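Local coordinates for protein 3-dehydroshikimate dehydratase (Bacillus anthracis, PDB 3DX5) that catalyses the manganese-dependent dehydration of 3-dehydroshikimate to 3,4-dihydroxybenzoate, the catechol building block of the siderophore petrobactin, at residues 169-174 with 192-197; 103-108 with 139-144; 1-6 with 248-253; 31-36 with 66-71. All coordinates share one frame; numbering follows the deposited sequence.

Interaction 1: 169-174 with 192-197; sequences INLDFL and PWIQHY. With MN (manganese (II) ion), chain B.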
# COMPACT_ATOMS: atom_id res chain seq x y z
N ILE A 169 1.79 -4.89 -25.02
CA ILE A 169 2.05 -3.62 -24.32
C ILE A 169 0.77 -3.11 -23.62
O ILE A 169 -0.34 -3.08 -24.21
CB ILE A 169 2.53 -2.51 -25.32
CG1 ILE A 169 3.90 -2.89 -25.98
CG2 ILE A 169 2.61 -1.09 -24.65
CD1 ILE A 169 5.10 -2.90 -25.00
N ASN A 170 0.95 -2.63 -22.39
CA ASN A 170 -0.01 -1.78 -21.72
C ASN A 170 0.49 -0.34 -21.88
O ASN A 170 1.50 0.05 -21.25
CB ASN A 170 -0.12 -2.10 -20.21
CG ASN A 170 -1.17 -1.23 -19.53
OD1 ASN A 170 -2.13 -0.81 -20.16
ND2 ASN A 170 -0.96 -0.90 -18.28
N LEU A 171 -0.21 0.45 -22.71
CA LEU A 171 0.29 1.79 -23.07
C LEU A 171 -0.19 2.81 -22.03
O LEU A 171 -1.38 3.11 -21.93
CB LEU A 171 -0.17 2.18 -24.48
CG LEU A 171 0.35 3.52 -25.01
CD1 LEU A 171 1.83 3.68 -24.79
CD2 LEU A 171 0.06 3.60 -26.49
N ASP A 172 0.75 3.34 -21.24
CA ASP A 172 0.42 4.32 -20.18
C ASP A 172 0.84 5.68 -20.75
O ASP A 172 2.03 6.02 -20.77
CB ASP A 172 1.16 3.91 -18.90
CG ASP A 172 0.80 4.78 -17.69
OD1 ASP A 172 0.63 6.01 -17.81
OD2 ASP A 172 0.73 4.21 -16.58
N PHE A 173 -0.13 6.43 -21.27
CA PHE A 173 0.13 7.66 -21.99
C PHE A 173 0.85 8.75 -21.21
O PHE A 173 1.71 9.44 -21.77
CB PHE A 173 -1.18 8.22 -22.58
CG PHE A 173 -1.68 7.43 -23.75
CD1 PHE A 173 -1.06 7.56 -25.00
CD2 PHE A 173 -2.73 6.53 -23.60
CE1 PHE A 173 -1.53 6.83 -26.10
CE2 PHE A 173 -3.21 5.81 -24.68
CZ PHE A 173 -2.62 5.95 -25.93
N LEU A 174 0.50 8.93 -19.95
CA LEU A 174 1.24 9.84 -19.09
C LEU A 174 2.76 9.55 -19.13
O LEU A 174 3.57 10.46 -19.34
CB LEU A 174 0.73 9.75 -17.62
CG LEU A 174 1.30 10.74 -16.57
CD1 LEU A 174 2.73 10.30 -16.15
CD2 LEU A 174 1.26 12.16 -17.10
N PRO A 192 0.60 -2.47 -33.12
CA PRO A 192 0.57 -3.92 -33.31
C PRO A 192 0.69 -4.74 -32.02
O PRO A 192 0.25 -5.89 -32.00
CB PRO A 192 1.78 -4.19 -34.22
CG PRO A 192 1.95 -2.93 -35.01
CD PRO A 192 1.65 -1.84 -33.96
N TRP A 193 1.25 -4.15 -30.95
CA TRP A 193 1.44 -4.85 -29.67
C TRP A 193 0.50 -4.43 -28.55
O TRP A 193 0.48 -5.03 -27.50
CB TRP A 193 2.88 -4.64 -29.19
CG TRP A 193 3.86 -5.18 -30.14
CD1 TRP A 193 4.31 -6.47 -30.21
CD2 TRP A 193 4.50 -4.47 -31.22
NE1 TRP A 193 5.21 -6.60 -31.24
CE2 TRP A 193 5.35 -5.39 -31.88
CE3 TRP A 193 4.46 -3.14 -31.69
CZ2 TRP A 193 6.14 -5.03 -33.01
CZ3 TRP A 193 5.24 -2.78 -32.80
CH2 TRP A 193 6.07 -3.72 -33.44
N ILE A 194 -0.29 -3.39 -28.75
CA ILE A 194 -1.08 -2.86 -27.63
C ILE A 194 -2.28 -3.76 -27.30
O ILE A 194 -3.00 -4.16 -28.21
CB ILE A 194 -1.59 -1.44 -27.95
CG1 ILE A 194 -0.41 -0.45 -27.95
CG2 ILE A 194 -2.76 -0.97 -26.96
CD1 ILE A 194 -0.83 0.84 -28.58
N GLN A 195 -2.52 -4.04 -26.01
CA GLN A 195 -3.74 -4.77 -25.62
C GLN A 195 -4.56 -4.04 -24.56
O GLN A 195 -5.68 -4.46 -24.24
CB GLN A 195 -3.40 -6.18 -25.14
CG GLN A 195 -2.76 -7.05 -26.20
CD GLN A 195 -3.76 -7.72 -27.10
OE1 GLN A 195 -4.40 -7.09 -27.94
NE2 GLN A 195 -3.89 -9.04 -26.95
N HIS A 196 -4.00 -2.96 -24.01
CA HIS A 196 -4.61 -2.26 -22.86
C HIS A 196 -4.03 -0.86 -22.76
O HIS A 196 -2.89 -0.61 -23.22
CB HIS A 196 -4.36 -3.05 -21.55
CG HIS A 196 -5.46 -2.95 -20.52
ND1 HIS A 196 -5.70 -1.82 -19.76
CD2 HIS A 196 -6.33 -3.89 -20.06
CE1 HIS A 196 -6.68 -2.05 -18.91
NE2 HIS A 196 -7.08 -3.30 -19.07
N TYR A 197 -4.79 0.06 -22.17
CA TYR A 197 -4.24 1.41 -21.87
C TYR A 197 -4.39 1.74 -20.38
O TYR A 197 -5.26 1.21 -19.71
CB TYR A 197 -4.95 2.53 -22.63
CG TYR A 197 -5.20 2.23 -24.08
CD1 TYR A 197 -4.19 2.41 -25.02
CD2 TYR A 197 -6.46 1.75 -24.51
CE1 TYR A 197 -4.40 2.12 -26.37
CE2 TYR A 197 -6.69 1.49 -25.85
CZ TYR A 197 -5.64 1.67 -26.77
OH TYR A 197 -5.85 1.40 -28.11
MN MN B . 0.21 2.75 -15.11
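I169 N donates to W193 O (2.8 Å), I169 O accepts from Q195 N, and L171 N donates to H196 O (2.9 Å). These are parallel pairings with one irregularity: I169 pairs with I194, but N170 with H196, a beta bulge that slips the register by one residue. On the face carrying I169, L171, I194 and Y197, the CD2 methyl of L171 meets I194 CD1 at 3.6 Å. F173 lies alongside Y197 with its CE2 3.6 Å from Y197 CD1; the rings, planes at 23°, are slid apart, barely overlapping. Strands 167-172 and 194-202 are neighbours in the TIM barrel, and this apolar face packs outward on helices 183-190 and 236-243. On the N170 and H196 face, the interior of the barrel, N170 OD1 rests 3.5 Å from H196 CB, amide and imidazole planes nearly perpendicular, while H196 NE2 is hydrogen-bonded to T65 OG1. Beyond the last bridge D172, at the N-cap of helix 173-178, extends CG anti to its own N (chi1 -175°) and binds manganese through OD2 at 2.1 Å. Its OD1 forms a salt bridge with K200, and D172 N donates to T143 OG1, which probably helps hold the backbone presenting D172 to the metal.

Interaction 2: 103-108 with 139-144; sequences TFAGQK and VLLETH. With MN (manganese (II) ion), chain B; DHB (3,4-dihydroxybenzoic acid), chain D.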
# COMPACT_ATOMS: atom_id res chain seq x y z
N THR A 103 3.09 -6.65 -16.33
CA THR A 103 4.33 -6.61 -15.57
C THR A 103 5.20 -5.47 -16.06
O THR A 103 4.84 -4.78 -17.03
CB THR A 103 5.08 -7.97 -15.56
OG1 THR A 103 6.14 -7.93 -14.59
CG2 THR A 103 5.71 -8.31 -16.93
N PHE A 104 6.30 -5.22 -15.36
CA PHE A 104 7.25 -4.16 -15.70
C PHE A 104 8.53 -4.80 -16.19
O PHE A 104 8.87 -5.90 -15.75
CB PHE A 104 7.54 -3.28 -14.48
CG PHE A 104 6.34 -2.47 -14.05
CD1 PHE A 104 5.93 -1.36 -14.78
CD2 PHE A 104 5.58 -2.86 -12.95
CE1 PHE A 104 4.81 -0.64 -14.42
CE2 PHE A 104 4.46 -2.12 -12.57
CZ PHE A 104 4.07 -1.03 -13.30
N ALA A 105 9.23 -4.14 -17.10
CA ALA A 105 10.45 -4.71 -17.66
C ALA A 105 11.65 -4.11 -16.95
O ALA A 105 12.24 -3.13 -17.41
CB ALA A 105 10.52 -4.45 -19.16
N GLY A 106 12.00 -4.70 -15.82
CA GLY A 106 13.16 -4.25 -15.06
C GLY A 106 12.85 -3.15 -14.07
O GLY A 106 11.73 -2.64 -14.03
N GLN A 107 13.85 -2.78 -13.28
CA GLN A 107 13.69 -1.86 -12.16
C GLN A 107 14.67 -0.68 -12.27
O GLN A 107 14.94 -0.00 -11.28
CB GLN A 107 13.97 -2.59 -10.83
CG GLN A 107 13.04 -3.76 -10.46
CD GLN A 107 13.56 -4.53 -9.21
OE1 GLN A 107 14.69 -5.03 -9.19
NE2 GLN A 107 12.73 -4.60 -8.19
N LYS A 108 15.25 -0.47 -13.45
CA LYS A 108 16.05 0.74 -13.72
C LYS A 108 15.89 1.10 -15.18
O LYS A 108 15.46 0.25 -15.99
CB LYS A 108 17.52 0.54 -13.37
CG LYS A 108 18.22 -0.49 -14.26
CD LYS A 108 19.63 -0.79 -13.72
CE LYS A 108 20.28 -1.87 -14.56
NZ LYS A 108 21.75 -1.96 -14.24
N VAL A 139 1.43 -11.47 -21.94
CA VAL A 139 2.21 -10.68 -21.00
C VAL A 139 2.28 -9.24 -21.53
O VAL A 139 2.87 -8.99 -22.59
CB VAL A 139 3.66 -11.26 -20.86
CG1 VAL A 139 4.53 -10.39 -19.94
CG2 VAL A 139 3.57 -12.68 -20.37
N LEU A 140 1.71 -8.30 -20.79
CA LEU A 140 1.76 -6.90 -21.18
C LEU A 140 2.79 -6.15 -20.38
O LEU A 140 2.68 -6.04 -19.14
CB LEU A 140 0.40 -6.23 -20.96
CG LEU A 140 -0.64 -6.46 -22.07
CD1 LEU A 140 -1.08 -7.97 -22.12
CD2 LEU A 140 -1.83 -5.56 -21.87
N LEU A 141 3.79 -5.59 -21.06
CA LEU A 141 4.73 -4.72 -20.39
C LEU A 141 4.14 -3.34 -20.37
O LEU A 141 3.62 -2.85 -21.38
CB LEU A 141 6.10 -4.68 -21.13
CG LEU A 141 6.78 -6.04 -21.33
CD1 LEU A 141 8.09 -5.85 -22.14
CD2 LEU A 141 7.04 -6.77 -20.01
N GLU A 142 4.21 -2.70 -19.22
CA GLU A 142 3.70 -1.34 -19.07
C GLU A 142 4.82 -0.33 -19.43
O GLU A 142 5.95 -0.52 -19.05
CB GLU A 142 3.17 -1.15 -17.64
CG GLU A 142 2.53 0.21 -17.43
CD GLU A 142 1.61 0.22 -16.24
OE1 GLU A 142 0.93 -0.80 -15.98
OE2 GLU A 142 1.56 1.25 -15.58
N THR A 143 4.51 0.70 -20.20
CA THR A 143 5.47 1.76 -20.50
C THR A 143 5.66 2.63 -19.22
O THR A 143 4.70 3.25 -18.74
CB THR A 143 5.01 2.61 -21.68
OG1 THR A 143 3.68 3.04 -21.42
CG2 THR A 143 4.99 1.78 -23.04
N HIS A 144 6.88 2.64 -18.70
CA HIS A 144 7.21 3.22 -17.40
C HIS A 144 8.63 3.78 -17.33
O HIS A 144 9.55 3.15 -17.85
CB HIS A 144 7.14 2.14 -16.32
CG HIS A 144 6.10 2.42 -15.31
ND1 HIS A 144 6.38 2.53 -13.96
CD2 HIS A 144 4.78 2.71 -15.45
CE1 HIS A 144 5.26 2.79 -13.32
NE2 HIS A 144 4.28 2.91 -14.20
MN MN B . 0.21 2.75 -15.11
C1 DHB D . 2.07 1.59 -10.77
C2 DHB D . 1.64 1.98 -12.03
C3 DHB D . 1.91 3.27 -12.51
O3 DHB D . 1.53 3.73 -13.74
C4 DHB D . 2.69 4.18 -11.66
O4 DHB D . 2.95 5.41 -12.15
C5 DHB D . 3.14 3.76 -10.41
C6 DHB D . 2.82 2.46 -9.97
C DHB D . 1.73 0.19 -10.28
O1 DHB D . 2.11 -0.25 -9.19
O2 DHB D . 0.97 -0.60 -11.03
O HOH W 1 8.14 -1.52 -17.66
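E142 OE2 binds manganese at 2.1 Å, and the DHB hydroxyl O3 binds the same ion, also at 2.1 Å, so protein and product meet on one metal. The glutamate chain is extended, CG anti to the backbone N (chi1 -176°), which carries the carboxylate past the end of strand 138-142. Its second oxygen, OE1, forms a salt bridge with R102. F104 packs against the aliphatic stem of E142, CE1 lying 3.6 Å from E142 CB. The same ring corner lies over the imidazole of H144: F104 CE1 sits above the ring centre, 3.4 Å from H144 CG, in an edge-to-face pair with planes at 51°. One face of H144 is thus covered, while its edge turns to the product, with NE2 2.9 Å from DHB O3. Behind these groups, T103 is the last residue in strand pairing: T103 N donates to L140 O (2.9 Å) and E142 N to T103 O. Where the backbones part, a water bridges A105 N and E142 O. On the far face T103 CG2 rests against both V139 CG1 and L141 CD2, next to helices 115-134 and 152-162. Metal ligand, inferred proton acceptor H144 and product-lining F104 all stand at the C-terminal ends of neighbouring parallel strands, the usual place for a TIM-barrel active site.

Interaction 3: 1-6 with 248-253; sequences MKYSLC and HFASLE. With MN (manganese (II) ion), chain B; DHB (3,4-dihydroxybenzoic acid), chain D.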
# COMPACT_ATOMS: atom_id res chain seq x y z
N MSE A 1 -15.43 4.11 -26.47
CA MSE A 1 -14.53 3.02 -26.03
C MSE A 1 -14.93 2.39 -24.68
O MSE A 1 -15.95 2.76 -24.09
CB MSE A 1 -13.08 3.52 -26.01
CG MSE A 1 -12.84 4.82 -25.28
SE MSE A 1 -10.93 4.91 -25.14
CE MSE A 1 -10.53 2.99 -25.16
N LYS A 2 -14.15 1.41 -24.24
CA LYS A 2 -14.43 0.69 -23.00
C LYS A 2 -13.50 1.14 -21.90
O LYS A 2 -12.29 1.13 -22.06
CB LYS A 2 -14.26 -0.81 -23.20
CG LYS A 2 -15.50 -1.45 -23.82
CD LYS A 2 -15.18 -2.43 -24.92
CE LYS A 2 -14.39 -3.63 -24.46
NZ LYS A 2 -13.04 -3.61 -25.02
N TYR A 3 -14.09 1.50 -20.77
CA TYR A 3 -13.33 2.00 -19.63
C TYR A 3 -13.32 0.95 -18.54
O TYR A 3 -14.33 0.25 -18.30
CB TYR A 3 -13.92 3.31 -19.08
CG TYR A 3 -13.73 4.40 -20.08
CD1 TYR A 3 -12.46 4.97 -20.25
CD2 TYR A 3 -14.79 4.85 -20.88
CE1 TYR A 3 -12.23 5.95 -21.23
CE2 TYR A 3 -14.58 5.86 -21.87
CZ TYR A 3 -13.28 6.39 -22.03
OH TYR A 3 -13.01 7.36 -22.98
N SER A 4 -12.18 0.88 -17.86
CA SER A 4 -12.08 0.03 -16.71
C SER A 4 -11.62 0.81 -15.47
O SER A 4 -10.97 1.84 -15.55
CB SER A 4 -11.17 -1.19 -16.97
OG SER A 4 -9.98 -0.80 -17.64
N LEU A 5 -11.96 0.25 -14.33
CA LEU A 5 -11.57 0.76 -13.04
C LEU A 5 -10.39 -0.12 -12.54
O LEU A 5 -10.43 -1.32 -12.73
CB LEU A 5 -12.82 0.56 -12.18
CG LEU A 5 -12.79 0.82 -10.71
CD1 LEU A 5 -14.20 1.05 -10.23
CD2 LEU A 5 -12.20 -0.42 -10.03
N CYS A 6 -9.38 0.45 -11.90
CA CYS A 6 -8.30 -0.36 -11.29
C CYS A 6 -8.53 -0.47 -9.81
O CYS A 6 -8.65 0.55 -9.14
CB CYS A 6 -6.96 0.35 -11.35
SG CYS A 6 -6.60 1.00 -12.88
N HIS A 248 -9.54 -2.21 -27.10
CA HIS A 248 -8.84 -2.39 -25.80
C HIS A 248 -9.42 -1.55 -24.70
O HIS A 248 -9.98 -0.46 -24.95
CB HIS A 248 -7.33 -2.14 -25.94
CG HIS A 248 -6.74 -2.80 -27.16
ND1 HIS A 248 -6.88 -4.15 -27.41
CD2 HIS A 248 -6.07 -2.28 -28.22
CE1 HIS A 248 -6.29 -4.44 -28.56
NE2 HIS A 248 -5.79 -3.32 -29.07
N PHE A 249 -9.37 -2.06 -23.48
CA PHE A 249 -9.84 -1.30 -22.35
C PHE A 249 -8.85 -0.19 -22.02
O PHE A 249 -7.62 -0.37 -22.13
CB PHE A 249 -9.99 -2.22 -21.13
CG PHE A 249 -11.32 -2.97 -21.08
CD1 PHE A 249 -11.45 -4.26 -21.64
CD2 PHE A 249 -12.44 -2.37 -20.48
CE1 PHE A 249 -12.70 -4.93 -21.61
CE2 PHE A 249 -13.66 -3.04 -20.42
CZ PHE A 249 -13.80 -4.33 -20.98
N ALA A 250 -9.39 0.94 -21.56
CA ALA A 250 -8.55 1.98 -20.98
C ALA A 250 -8.91 2.07 -19.53
O ALA A 250 -10.06 2.37 -19.20
CB ALA A 250 -8.79 3.36 -21.69
N SER A 251 -7.94 1.84 -18.64
CA SER A 251 -8.20 2.01 -17.21
C SER A 251 -8.00 3.46 -16.77
O SER A 251 -7.02 4.09 -17.18
CB SER A 251 -7.21 1.15 -16.41
OG SER A 251 -7.72 -0.16 -16.29
N LEU A 252 -8.88 3.97 -15.90
CA LEU A 252 -8.70 5.26 -15.29
C LEU A 252 -7.81 5.05 -14.07
O LEU A 252 -8.31 4.74 -12.97
CB LEU A 252 -10.07 5.90 -14.89
CG LEU A 252 -11.07 6.02 -16.05
CD1 LEU A 252 -12.33 6.76 -15.60
CD2 LEU A 252 -10.42 6.72 -17.30
N GLU A 253 -6.50 5.17 -14.27
CA GLU A 253 -5.54 4.82 -13.24
C GLU A 253 -5.37 5.96 -12.25
O GLU A 253 -4.36 6.69 -12.31
CB GLU A 253 -4.19 4.51 -13.88
CG GLU A 253 -3.24 3.74 -12.94
CD GLU A 253 -1.89 3.45 -13.61
OE1 GLU A 253 -1.47 4.27 -14.45
OE2 GLU A 253 -1.28 2.40 -13.28
MN MN B . 0.21 2.75 -15.11
C1 DHB D . 2.07 1.59 -10.77
C2 DHB D . 1.64 1.98 -12.03
C3 DHB D . 1.91 3.27 -12.51
O3 DHB D . 1.53 3.73 -13.74
C4 DHB D . 2.69 4.18 -11.66
O4 DHB D . 2.95 5.41 -12.15
C5 DHB D . 3.14 3.76 -10.41
C6 DHB D . 2.82 2.46 -9.97
C DHB D . 1.73 0.19 -10.28
O1 DHB D . 2.11 -0.25 -9.19
O2 DHB D . 0.97 -0.60 -11.03
O HOH W 2 -12.27 0.32 -26.13
O HOH W 3 -9.54 3.18 -11.08
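Strands 2-6 and 249-252 run parallel with axes crossing at -41°, joined by A250 N to K2 O, S4 N to A250 O and L252 N to S4 O. At the start of the pair K2 folds across F249: its chain is bent at three torsions, bringing CE over one ring face, 3.6 Å from F249 CE1, and placing NZ 4.0 Å from the ring centroid, a cation-pi contact. On the same face of the sheet, S4 holds OG between its backbone N and carbonyl carbon (chi1 45°), from where it donates to S251 OG at 2.7 Å. S251 OG is bonded in turn to E33, keeping both buried hydroxyls partnered. The other face is apolar: Y3 CD1 meets L252 CD2 at 4.0 Å, near helix 259-272, and the CE methyl of selenomethionine M1 touches A250 CB. Waters bridge the two ends of the pair, K2 N to H248 O and, where the strands part, C6 N to L252 O. Past the pair E253 grips manganese through OE1 and OE2, both at 2.4 Å. Its carboxylate probably offsets part of the metal's charge, while K200, bonded to OE1, would counter some negative charge gathered there by E253 and D172.

Interaction 4: 31-36 with 66-71; sequences GIELWG and MISDYL. With DHB (3,4-dihydroxybenzoic acid), chain D.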
# COMPACT_ATOMS: atom_id res chain seq x y z
N GLY A 31 -15.21 -2.83 -17.31
CA GLY A 31 -14.15 -3.74 -16.90
C GLY A 31 -13.57 -3.35 -15.56
O GLY A 31 -13.73 -2.19 -15.10
N ILE A 32 -12.93 -4.33 -14.93
CA ILE A 32 -12.14 -4.09 -13.71
C ILE A 32 -10.74 -4.65 -13.95
O ILE A 32 -10.59 -5.80 -14.36
CB ILE A 32 -12.81 -4.74 -12.48
CG1 ILE A 32 -14.13 -4.00 -12.17
CG2 ILE A 32 -11.84 -4.72 -11.26
CD1 ILE A 32 -15.03 -4.79 -11.21
N GLU A 33 -9.73 -3.83 -13.71
CA GLU A 33 -8.34 -4.26 -13.79
C GLU A 33 -7.97 -4.56 -12.35
O GLU A 33 -7.92 -3.65 -11.46
CB GLU A 33 -7.45 -3.16 -14.41
CG GLU A 33 -5.92 -3.42 -14.21
CD GLU A 33 -5.05 -2.31 -14.81
OE1 GLU A 33 -5.56 -1.48 -15.61
OE2 GLU A 33 -3.84 -2.24 -14.46
N LEU A 34 -7.72 -5.84 -12.09
CA LEU A 34 -7.59 -6.32 -10.73
C LEU A 34 -6.13 -6.38 -10.36
O LEU A 34 -5.35 -7.09 -11.02
CB LEU A 34 -8.20 -7.73 -10.62
CG LEU A 34 -8.40 -8.35 -9.25
CD1 LEU A 34 -9.12 -7.50 -8.26
CD2 LEU A 34 -9.22 -9.63 -9.52
N TRP A 35 -5.75 -5.67 -9.29
CA TRP A 35 -4.37 -5.72 -8.78
C TRP A 35 -4.06 -7.16 -8.32
O TRP A 35 -4.92 -7.81 -7.71
CB TRP A 35 -4.31 -4.78 -7.59
CG TRP A 35 -2.96 -4.23 -7.23
CD1 TRP A 35 -1.81 -4.17 -8.02
CD2 TRP A 35 -2.62 -3.61 -5.97
NE1 TRP A 35 -0.79 -3.55 -7.30
CE2 TRP A 35 -1.27 -3.21 -6.05
CE3 TRP A 35 -3.35 -3.36 -4.79
CZ2 TRP A 35 -0.62 -2.56 -4.98
CZ3 TRP A 35 -2.71 -2.73 -3.72
CH2 TRP A 35 -1.35 -2.34 -3.83
N GLY A 36 -2.87 -7.66 -8.64
CA GLY A 36 -2.52 -9.05 -8.39
C GLY A 36 -2.66 -9.46 -6.94
O GLY A 36 -3.17 -10.56 -6.64
N MSE A 66 -7.71 -7.67 -16.85
CA MSE A 66 -6.28 -7.92 -16.69
C MSE A 66 -6.01 -8.07 -15.20
O MSE A 66 -6.71 -7.45 -14.38
CB MSE A 66 -5.48 -6.73 -17.24
CG MSE A 66 -3.94 -6.85 -17.14
SE MSE A 66 -3.06 -5.59 -18.41
CE MSE A 66 -3.55 -3.90 -17.56
N ILE A 67 -5.00 -8.86 -14.87
CA ILE A 67 -4.46 -8.84 -13.52
C ILE A 67 -3.11 -8.13 -13.58
O ILE A 67 -2.24 -8.50 -14.40
CB ILE A 67 -4.30 -10.26 -12.97
CG1 ILE A 67 -5.72 -10.86 -12.80
CG2 ILE A 67 -3.53 -10.23 -11.67
CD1 ILE A 67 -5.73 -12.36 -12.67
N SER A 68 -2.92 -7.14 -12.71
CA SER A 68 -1.73 -6.31 -12.80
C SER A 68 -0.78 -6.55 -11.63
O SER A 68 -1.12 -6.34 -10.46
CB SER A 68 -2.12 -4.84 -12.95
OG SER A 68 -3.02 -4.73 -14.03
N ASP A 69 0.41 -7.04 -11.95
CA ASP A 69 1.32 -7.50 -10.94
C ASP A 69 2.74 -7.06 -11.26
O ASP A 69 2.92 -6.05 -11.95
CB ASP A 69 1.17 -9.02 -10.77
CG ASP A 69 1.43 -9.47 -9.32
OD1 ASP A 69 0.56 -10.19 -8.75
OD2 ASP A 69 2.49 -9.11 -8.73
N TYR A 70 3.73 -7.80 -10.76
CA TYR A 70 5.14 -7.39 -10.78
C TYR A 70 5.90 -8.69 -10.82
O TYR A 70 5.81 -9.48 -9.89
CB TYR A 70 5.51 -6.61 -9.48
CG TYR A 70 4.50 -5.51 -9.11
CD1 TYR A 70 4.67 -4.19 -9.57
CD2 TYR A 70 3.35 -5.80 -8.33
CE1 TYR A 70 3.72 -3.19 -9.27
CE2 TYR A 70 2.40 -4.82 -8.07
CZ TYR A 70 2.59 -3.52 -8.53
OH TYR A 70 1.65 -2.54 -8.23
N LEU A 71 6.60 -8.97 -11.90
CA LEU A 71 7.39 -10.20 -11.93
C LEU A 71 8.87 -9.86 -11.86
O LEU A 71 9.37 -9.10 -12.66
CB LEU A 71 7.09 -11.02 -13.19
CG LEU A 71 5.62 -11.42 -13.32
CD1 LEU A 71 5.34 -11.97 -14.73
CD2 LEU A 71 5.26 -12.45 -12.20
C1 DHB D . 2.07 1.59 -10.77
C2 DHB D . 1.64 1.98 -12.03
C3 DHB D . 1.91 3.27 -12.51
O3 DHB D . 1.53 3.73 -13.74
C4 DHB D . 2.69 4.18 -11.66
O4 DHB D . 2.95 5.41 -12.15
C5 DHB D . 3.14 3.76 -10.41
C6 DHB D . 2.82 2.46 -9.97
C DHB D . 1.73 0.19 -10.28
O1 DHB D . 2.11 -0.25 -9.19
O2 DHB D . 0.97 -0.60 -11.03
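S68 OG donates to E33 OE2 at 2.7 Å, arriving on the anti side of the carboxylate and 30° out of its plane. This is the tight, buried half of the contact. E33 is extended, CG anti to its N (chi1 166°), and lies beside selenomethionine M66, whose bent tail sets CE 3.5 Å from E33 CD. The carboxylate also takes bonds from H198 through OE2 and from S251 through OE1; as H198 is a manganese ligand, E33 is a second-shell group that probably helps to orient it. Beneath, strands 31-35 and 64-68 pair in parallel through L34 N to M66 O (3.0 Å) and S68 N to L34 O, and G36 N, just past the strand, bonds to S68 O. G36 CA lies 3.6 Å from I67 CG2 and 3.3 Å from D69 OD1; glycine lets the backbone come this close.

Toward the C-terminal ends of the strands the contact is less enclosed, and Y70 is partly exposed. W35, the N-cap of helix 36-45, meets Y70 rim to rim, the rings at 76°. Its NE1 donates to Y70 OH at 2.8 Å, within the indole plane, and Y70 OH in turn donates to DHB O1 at 2.5 Å. The indole therefore holds the phenol from one side while the product carboxylate receives it on another. A219 and A220 of the second subunit pack on W35 and Y70. The substrate-binding tyrosine on the loop after a strand, with second-shell polar groups inside the barrel, fits an active site at the C-terminal end of a TIM barrel.

In the fold
From the N terminus, strand 2-6 opens the loop that interaction 3 closes some 240 residues later by pairing with strand 249-252, sealing the barrel between its first and last strands. The other three contacts nest inside that loop in series, without crossing: interaction 4, then interaction 2, then interaction 1, each closing a shorter, largely helical excursion between neighbouring parallel strands. Around the sheet, interaction 4 adjoins interaction 3 through L5 O to E33 N, interaction 2 adjoins interaction 1 through N170 N to L141 O, and interaction 1 returns to interaction 3 through Y197 and F249. Interactions 1, 2 and 3 converge on the manganese, and all four contribute residues to the pocket of the product.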